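Local coordinates for twin-arginine translocation pathway signal protein (Burkholderia phytofirmans, PDB 2RJO), which probably serves as a periplasmic sugar-binding protein, holding beta-D-galactopyranose in the cleft between its two lobes, at residues A[22-27]-A[36-41]; A[28-33]-A[259-264]; A[215-220]-A[242-247]. All coordinates share one frame; numbering follows the deposited sequence.

Contact 1 of 3, residues A[22-27]-A[36-41]; sequences AFNKGA and LPYVPL
The phenol ring of Tyr38 lies between helix 22-27 and its own strand. Over one face, toward the rim, sits the carbonyl carbon of Ala27, 4.2 Å above the ring plane; the opposite face has Pro40 N of the same strand, also near the rim. At the edge, in the plane of the ring, arrives ND2 of Asn24, whose amide is turned 29° from the phenol. ND2 stands 2.6 Å from Tyr38 OH, but the hydrogen bond is weak because the N-H points well off the line to the oxygen, at 122°. The same nitrogen rests 3.6 Å from Pro40 CB, so the amide reaches two residues on one side of the strand. Asn24 leaves the helix with CG anti to the backbone N (chi1 170°), a torsion that swings the amide toward the strand although its CB does not point there. Ala27, one helical turn on, does point at the strand, and its CB packs 3.6 Å from Tyr38 CE1. Gln28 and Ala31, further along the same helix, also touch the Tyr38 side chain. The strand runs nearly antiparallel to the helix, the axes of segments 22-27 and 38-41 approaching to 9.7 Å, and Tyr38 and Pro40 point to the helix while Val39 and Leu41 point away, their side chains touching Leu57 of helix 47-60. Strand 38-42 pairs in parallel with strand 7-12, completing the beta-alpha-beta crossover 7-12, 18-34, 38-42 of the Rossmann-like lobe of a periplasmic binding protein.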
loop_
_atom_site.group_PDB
_atom_site.type_symbol
_atom_site.label_atom_id
_atom_site.label_comp_id
_atom_site.label_asym_id
_atom_site.label_seq_id
_atom_site.Cartn_x
_atom_site.Cartn_y
_atom_site.Cartn_z
ATOM N N ALA A 22 7.555 -2.145 -7.569
ATOM C CA ALA A 22 7.014 -3.480 -7.760
ATOM C C ALA A 22 5.572 -3.410 -8.274
ATOM O O ALA A 22 5.165 -4.191 -9.139
ATOM C CB ALA A 22 7.060 -4.230 -6.457
ATOM N N PHE A 23 4.802 -2.475 -7.729
ATOM C CA PHE A 23 3.416 -2.300 -8.145
ATOM C C PHE A 23 3.369 -2.117 -9.659
ATOM O O PHE A 23 2.558 -2.724 -10.348
ATOM C CB PHE A 23 2.833 -1.066 -7.462
ATOM C CG PHE A 23 1.367 -0.877 -7.695
ATOM C CD1 PHE A 23 0.444 -1.772 -7.164
ATOM C CD2 PHE A 23 0.903 0.218 -8.411
ATOM C CE1 PHE A 23 -0.932 -1.581 -7.346
ATOM C CE2 PHE A 23 -0.479 0.423 -8.600
ATOM C CZ PHE A 23 -1.390 -0.480 -8.061
ATOM N N ASN A 24 4.254 -1.263 -10.154
ATOM C CA ASN A 24 4.362 -0.961 -11.566
ATOM C C ASN A 24 4.833 -2.184 -12.365
ATOM O O ASN A 24 4.368 -2.427 -13.480
ATOM C CB ASN A 24 5.342 0.197 -11.755
ATOM C CG ASN A 24 5.695 0.428 -13.206
ATOM O OD1 ASN A 24 6.871 0.466 -13.562
ATOM N ND2 ASN A 24 4.680 0.583 -14.055
ATOM N N LYS A 25 5.761 -2.936 -11.781
ATOM C CA LYS A 25 6.324 -4.142 -12.383
ATOM C C LYS A 25 5.225 -5.158 -12.628
ATOM O O LYS A 25 5.170 -5.786 -13.681
ATOM C CB LYS A 25 7.352 -4.766 -11.440
ATOM C CG LYS A 25 8.761 -4.904 -11.990
ATOM C CD LYS A 25 9.442 -3.560 -12.153
ATOM C CE LYS A 25 10.963 -3.706 -12.085
ATOM N NZ LYS A 25 11.417 -4.187 -10.728
ATOM N N GLY A 26 4.366 -5.335 -11.627
ATOM C CA GLY A 26 3.264 -6.277 -11.739
ATOM C C GLY A 26 2.282 -5.918 -12.837
ATOM O O GLY A 26 1.842 -6.797 -13.577
ATOM N N ALA A 27 1.929 -4.638 -12.946
ATOM C CA ALA A 27 0.996 -4.184 -13.977
ATOM C C ALA A 27 1.617 -4.446 -15.344
ATOM O O ALA A 27 0.982 -4.974 -16.258
ATOM C CB ALA A 27 0.716 -2.692 -13.813
ATOM N N LEU A 36 -1.300 -6.461 -24.349
ATOM C CA LEU A 36 -1.946 -5.159 -24.527
ATOM C C LEU A 36 -0.989 -4.028 -24.155
ATOM O O LEU A 36 -0.143 -4.175 -23.275
ATOM C CB LEU A 36 -3.222 -5.057 -23.677
ATOM C CG LEU A 36 -4.355 -6.037 -23.982
ATOM C CD1 LEU A 36 -5.398 -5.958 -22.895
ATOM C CD2 LEU A 36 -4.972 -5.728 -25.323
ATOM N N PRO A 37 -1.096 -2.884 -24.841
ATOM C CA PRO A 37 -0.212 -1.759 -24.536
ATOM C C PRO A 37 -0.381 -1.321 -23.084
ATOM O O PRO A 37 -1.491 -1.325 -22.543
ATOM C CB PRO A 37 -0.645 -0.691 -25.544
ATOM C CG PRO A 37 -2.087 -1.018 -25.795
ATOM C CD PRO A 37 -2.064 -2.525 -25.892
ATOM N N TYR A 38 0.733 -0.948 -22.467
ATOM C CA TYR A 38 0.754 -0.530 -21.077
ATOM C C TYR A 38 1.183 0.925 -20.920
ATOM O O TYR A 38 2.083 1.379 -21.617
ATOM C CB TYR A 38 1.712 -1.417 -20.287
ATOM C CG TYR A 38 1.861 -0.977 -18.866
ATOM C CD1 TYR A 38 0.766 -0.959 -18.015
ATOM C CD2 TYR A 38 3.096 -0.562 -18.372
ATOM C CE1 TYR A 38 0.885 -0.542 -16.702
ATOM C CE2 TYR A 38 3.232 -0.138 -17.047
ATOM C CZ TYR A 38 2.116 -0.134 -16.221
ATOM O OH TYR A 38 2.229 0.271 -14.911
ATOM N N VAL A 39 0.549 1.638 -19.988
ATOM C CA VAL A 39 0.856 3.044 -19.741
ATOM C C VAL A 39 0.962 3.348 -18.255
ATOM O O VAL A 39 -0.035 3.345 -17.538
ATOM C CB VAL A 39 -0.219 3.960 -20.338
ATOM C CG1 VAL A 39 0.160 5.418 -20.120
ATOM C CG2 VAL A 39 -0.371 3.673 -21.806
ATOM N N PRO A 40 2.184 3.600 -17.767
ATOM C CA PRO A 40 2.307 3.898 -16.342
ATOM C C PRO A 40 2.109 5.389 -16.118
ATOM O O PRO A 40 2.542 6.195 -16.929
ATOM C CB PRO A 40 3.723 3.430 -16.023
ATOM C CG PRO A 40 4.466 3.795 -17.268
ATOM C CD PRO A 40 3.509 3.417 -18.389
ATOM N N LEU A 41 1.430 5.755 -15.039
ATOM C CA LEU A 41 1.210 7.163 -14.740
ATOM C C LEU A 41 1.674 7.450 -13.316
ATOM O O LEU A 41 1.286 6.749 -12.381
ATOM C CB LEU A 41 -0.272 7.520 -14.911
ATOM C CG LEU A 41 -0.878 7.329 -16.317
ATOM C CD1 LEU A 41 -2.342 7.743 -16.293
ATOM C CD2 LEU A 41 -0.126 8.148 -17.353
#

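Contact 2 of 3, residues A[28-33]-A[259-264]; sequences QSFAKS and IGLSMG
Phe30 lays its ring against the backbone and first side-chain atoms of Leu261 and Ser262, the three residues that carry this buried packing of two helices, 18-34 and 253-268, on the mixed sheet of one lobe of the periplasmic binding protein fold. Although 225 residues lie between segments 28-33 and 259-264, the helices are neighbours here, and Leu8 of strand 7-12 is touched from both, by Phe30, Ala31 and Leu261. With CG anti to the backbone N (chi1 172°), Phe30 carries its ring to the other helix until CZ lies 3.5 Å from Ser262 CA. Ser262 takes one face: its backbone N is 3.8 Å above the ring plane, near the rim, and its CB makes a CH-pi contact 4.0 Å from the centroid, 30° off the ring normal. Leu261 touches with CB, 3.7 Å from Phe30 CD2, rather than with its branched end. The indole of Trp310 meets the Phe30 ring edge-to-face, so a distant part of the chain helps to enclose the phenyl. Trp310 also satisfies the buried hydroxyl of Ser262: OG donates a hydrogen bond to its carbonyl O while remaining 3.7 Å from Phe30 CE1.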
loop_
_atom_site.group_PDB
_atom_site.type_symbol
_atom_site.label_atom_id
_atom_site.label_comp_id
_atom_site.label_asym_id
_atom_site.label_seq_id
_atom_site.Cartn_x
_atom_site.Cartn_y
_atom_site.Cartn_z
ATOM N N GLN A 28 2.876 -4.047 -15.452
ATOM C CA GLN A 28 3.691 -4.199 -16.646
ATOM C C GLN A 28 3.678 -5.672 -17.050
ATOM O O GLN A 28 3.481 -6.011 -18.214
ATOM C CB GLN A 28 5.113 -3.758 -16.299
ATOM C CG GLN A 28 5.984 -3.284 -17.428
ATOM C CD GLN A 28 7.338 -2.810 -16.913
ATOM O OE1 GLN A 28 8.144 -3.607 -16.422
ATOM N NE2 GLN A 28 7.587 -1.506 -17.002
ATOM N N SER A 29 3.877 -6.548 -16.067
ATOM C CA SER A 29 3.890 -7.985 -16.312
ATOM C C SER A 29 2.535 -8.530 -16.747
ATOM O O SER A 29 2.471 -9.474 -17.534
ATOM C CB SER A 29 4.372 -8.732 -15.068
ATOM O OG SER A 29 4.241 -10.132 -15.228
ATOM N N PHE A 30 1.448 -7.952 -16.247
ATOM C CA PHE A 30 0.141 -8.434 -16.652
ATOM C C PHE A 30 -0.183 -8.001 -18.075
ATOM O O PHE A 30 -0.725 -8.774 -18.856
ATOM C CB PHE A 30 -0.953 -7.915 -15.734
ATOM C CG PHE A 30 -2.326 -8.243 -16.228
ATOM C CD1 PHE A 30 -2.812 -9.545 -16.145
ATOM C CD2 PHE A 30 -3.095 -7.279 -16.868
ATOM C CE1 PHE A 30 -4.046 -9.884 -16.697
ATOM C CE2 PHE A 30 -4.331 -7.606 -17.424
ATOM C CZ PHE A 30 -4.810 -8.907 -17.342
ATOM N N ALA A 31 0.124 -6.750 -18.402
ATOM C CA ALA A 31 -0.140 -6.251 -19.742
ATOM C C ALA A 31 0.599 -7.168 -20.711
ATOM O O ALA A 31 0.070 -7.557 -21.750
ATOM C CB ALA A 31 0.357 -4.812 -19.885
ATOM N N LYS A 32 1.826 -7.511 -20.337
ATOM C CA LYS A 32 2.689 -8.382 -21.118
ATOM C C LYS A 32 2.004 -9.689 -21.464
ATOM O O LYS A 32 1.991 -10.112 -22.622
ATOM C CB LYS A 32 3.952 -8.697 -20.320
ATOM C CG LYS A 32 5.232 -8.220 -20.949
ATOM C CD LYS A 32 5.288 -6.713 -21.045
ATOM C CE LYS A 32 6.633 -6.275 -21.636
ATOM N NZ LYS A 32 7.774 -6.735 -20.799
ATOM N N SER A 33 1.440 -10.321 -20.441
ATOM C CA SER A 33 0.778 -11.600 -20.588
ATOM C C SER A 33 -0.404 -11.569 -21.546
ATOM O O SER A 33 -0.606 -12.518 -22.305
ATOM C CB SER A 33 0.337 -12.122 -19.213
ATOM O OG SER A 33 -0.728 -11.355 -18.684
ATOM N N ILE A 259 -3.178 -7.817 -10.771
ATOM C CA ILE A 259 -4.533 -8.283 -10.522
ATOM C C ILE A 259 -5.574 -7.171 -10.715
ATOM O O ILE A 259 -6.635 -7.412 -11.281
ATOM C CB ILE A 259 -4.664 -8.872 -9.098
ATOM C CG1 ILE A 259 -5.751 -9.954 -9.081
ATOM C CG2 ILE A 259 -5.020 -7.763 -8.099
ATOM C CD1 ILE A 259 -5.480 -11.123 -10.005
ATOM N N GLY A 260 -5.263 -5.959 -10.256
ATOM C CA GLY A 260 -6.190 -4.848 -10.415
ATOM C C GLY A 260 -6.629 -4.712 -11.863
ATOM O O GLY A 260 -7.825 -4.595 -12.149
ATOM N N LEU A 261 -5.656 -4.741 -12.774
ATOM C CA LEU A 261 -5.921 -4.644 -14.207
ATOM C C LEU A 261 -6.623 -5.899 -14.734
ATOM O O LEU A 261 -7.469 -5.817 -15.612
ATOM C CB LEU A 261 -4.615 -4.458 -14.976
ATOM C CG LEU A 261 -3.800 -3.179 -14.799
ATOM C CD1 LEU A 261 -2.522 -3.313 -15.607
ATOM C CD2 LEU A 261 -4.600 -1.965 -15.257
ATOM N N SER A 262 -6.251 -7.059 -14.203
ATOM C CA SER A 262 -6.861 -8.308 -14.629
ATOM C C SER A 262 -8.375 -8.258 -14.377
ATOM O O SER A 262 -9.165 -8.564 -15.269
ATOM C CB SER A 262 -6.224 -9.475 -13.875
ATOM O OG SER A 262 -6.732 -10.714 -14.323
HETATM N N MSE A 263 -8.770 -7.869 -13.166
HETATM C CA MSE A 263 -10.188 -7.757 -12.813
HETATM C C MSE A 263 -10.870 -6.817 -13.800
HETATM O O MSE A 263 -11.918 -7.133 -14.376
HETATM C CB MSE A 263 -10.361 -7.166 -11.409
HETATM C CG MSE A 263 -10.066 -8.108 -10.265
HETATM SE SE MSE A 263 -10.094 -7.261 -8.676
HETATM C CE MSE A 263 -8.594 -7.811 -8.015
ATOM N N GLY A 264 -10.259 -5.651 -13.977
ATOM C CA GLY A 264 -10.802 -4.660 -14.877
ATOM C C GLY A 264 -10.949 -5.139 -16.306
ATOM O O GLY A 264 -11.972 -4.881 -16.933
#

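Contact 3 of 3, residues A[215-220]-A[242-247]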
loop_
_atom_site.group_PDB
_atom_site.type_symbol
_atom_site.label_atom_id
_atom_site.label_comp_id
_atom_site.label_asym_id
_atom_site.label_seq_id
_atom_site.Cartn_x
_atom_site.Cartn_y
_atom_site.Cartn_z
ATOM N N ALA A 215 18.805 7.163 9.672
ATOM C CA ALA A 215 19.129 8.138 10.691
ATOM C C ALA A 215 19.812 7.397 11.843
ATOM O O ALA A 215 20.808 7.867 12.388
ATOM C CB ALA A 215 17.862 8.830 11.173
ATOM N N LEU A 216 19.274 6.243 12.220
ATOM C CA LEU A 216 19.882 5.453 13.291
ATOM C C LEU A 216 21.309 5.059 12.901
ATOM O O LEU A 216 22.234 5.179 13.702
ATOM C CB LEU A 216 19.078 4.180 13.557
ATOM C CG LEU A 216 17.663 4.356 14.092
ATOM C CD1 LEU A 216 16.993 2.984 14.160
ATOM C CD2 LEU A 216 17.691 5.025 15.454
ATOM N N ARG A 217 21.477 4.592 11.668
ATOM C CA ARG A 217 22.787 4.193 11.175
ATOM C C ARG A 217 23.777 5.358 11.284
ATOM O O ARG A 217 24.947 5.161 11.604
ATOM C CB ARG A 217 22.673 3.730 9.721
ATOM C CG ARG A 217 24.008 3.403 9.061
ATOM C CD ARG A 217 23.822 2.826 7.648
ATOM N NE ARG A 217 23.155 1.524 7.669
ATOM C CZ ARG A 217 21.846 1.337 7.517
ATOM N NH1 ARG A 217 21.034 2.370 7.320
ATOM N NH2 ARG A 217 21.339 0.108 7.582
ATOM N N ALA A 218 23.298 6.572 11.031
ATOM C CA ALA A 218 24.147 7.760 11.110
ATOM C C ALA A 218 24.586 8.050 12.549
ATOM O O ALA A 218 25.573 8.741 12.775
ATOM C CB ALA A 218 23.415 8.966 10.543
ATOM N N GLU A 219 23.848 7.521 13.518
ATOM C CA GLU A 219 24.173 7.733 14.920
ATOM C C GLU A 219 24.673 6.456 15.587
ATOM O O GLU A 219 24.758 6.375 16.815
ATOM C CB GLU A 219 22.946 8.295 15.647
ATOM C CG GLU A 219 22.634 9.733 15.193
ATOM C CD GLU A 219 21.146 10.033 15.101
ATOM O OE1 GLU A 219 20.435 9.282 14.401
ATOM O OE2 GLU A 219 20.686 11.026 15.713
ATOM N N GLY A 220 25.004 5.464 14.766
ATOM C CA GLY A 220 25.514 4.198 15.272
ATOM C C GLY A 220 24.563 3.435 16.174
ATOM O O GLY A 220 24.986 2.841 17.165
ATOM N N SER A 242 18.837 -8.582 8.072
ATOM C CA SER A 242 20.023 -8.009 8.700
ATOM C C SER A 242 19.785 -7.618 10.152
ATOM O O SER A 242 20.683 -7.098 10.812
ATOM C CB SER A 242 20.486 -6.782 7.918
ATOM O OG SER A 242 19.527 -5.740 7.986
ATOM N N GLY A 243 18.576 -7.857 10.643
ATOM C CA GLY A 243 18.263 -7.531 12.023
ATOM C C GLY A 243 17.967 -6.069 12.303
ATOM O O GLY A 243 17.763 -5.684 13.453
ATOM N N GLU A 244 17.915 -5.237 11.276
ATOM C CA GLU A 244 17.654 -3.829 11.522
ATOM C C GLU A 244 16.177 -3.463 11.584
ATOM O O GLU A 244 15.795 -2.494 12.255
ATOM C CB GLU A 244 18.408 -2.996 10.494
ATOM C CG GLU A 244 19.909 -3.144 10.713
ATOM C CD GLU A 244 20.741 -2.312 9.775
ATOM O OE1 GLU A 244 20.340 -1.172 9.482
ATOM O OE2 GLU A 244 21.808 -2.798 9.339
ATOM N N LEU A 245 15.353 -4.255 10.897
ATOM C CA LEU A 245 13.910 -4.065 10.888
ATOM C C LEU A 245 13.389 -5.337 11.538
ATOM O O LEU A 245 13.760 -6.431 11.113
ATOM C CB LEU A 245 13.398 -3.959 9.449
ATOM C CG LEU A 245 11.936 -3.551 9.258
ATOM C CD1 LEU A 245 11.756 -2.080 9.623
ATOM C CD2 LEU A 245 11.533 -3.771 7.822
ATOM N N VAL A 246 12.561 -5.223 12.572
ATOM C CA VAL A 246 12.070 -6.435 13.220
ATOM C C VAL A 246 10.838 -7.056 12.573
ATOM O O VAL A 246 10.563 -8.238 12.775
ATOM C CB VAL A 246 11.798 -6.211 14.721
ATOM C CG1 VAL A 246 13.075 -5.754 15.401
ATOM C CG2 VAL A 246 10.711 -5.198 14.919
ATOM N N ALA A 247 10.110 -6.280 11.776
ATOM C CA ALA A 247 8.921 -6.807 11.119
ATOM C C ALA A 247 8.349 -5.883 10.061
ATOM O O ALA A 247 8.596 -4.680 10.065
ATOM C CB ALA A 247 7.851 -7.122 12.152
#
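A surface salt bridge ties the last turn of helix 206-218 to the loop that follows helix 234-241. Its partners are Arg217 and Glu244, and the meeting is confined to the ends of the two side chains: NH2 of Arg217 stands 2.5 Å from OE1 of Glu244, a short separation with the oxygen approaching the guanidinium obliquely, while the other carboxylate oxygen, OE2, is 3.4 Å from the same nitrogen. The guanidinium and carboxylate planes are 42° apart, so the groups are not coplanar, as the two-pronged pairing would require, and a single nitrogen faces the acid; the side chains meet at about a right angle. Arg217 starts out extended and then bends at chi3 (-66°), which brings its guanidinium across to the acid; Glu244 stays extended beyond CG. Both backbones are shaped by Schellman motifs. Gly220, with positive phi, ends the first helix as Gly220 N bonds to Arg217 O and Leu221 N to Leu216 O. Gly243, also of positive phi, closes helix 234-241 just before Glu244, whose CB points toward segment 215-220. Both side chains also touch Ala222, and Ile213 of helix 206-218 packs against Glu244.

In the fold
Contacts 1 and 2 share helix 18-34 and form one continuous patch, their centres 8 Å apart. Ala27 CB packs 3.8 Å from Leu261 CD1, Tyr38 CB lies 3.7 Å from Ala31 CB, and a probable hydrogen bond joins Leu36 N to Ala31 O at 3.1 Å. Contact 3 stands apart, on the other side of the chain's centre from contact 2: its centre is 32 Å from that of contact 1 and 36 Å from that of contact 2. The bound galactose occupies the cleft between the lobes, about 12 Å from the Asn24 side chain. Helix 18-34 also supplies Tyr19 and Tyr20 to that pocket, linking the packed patch to the sugar site.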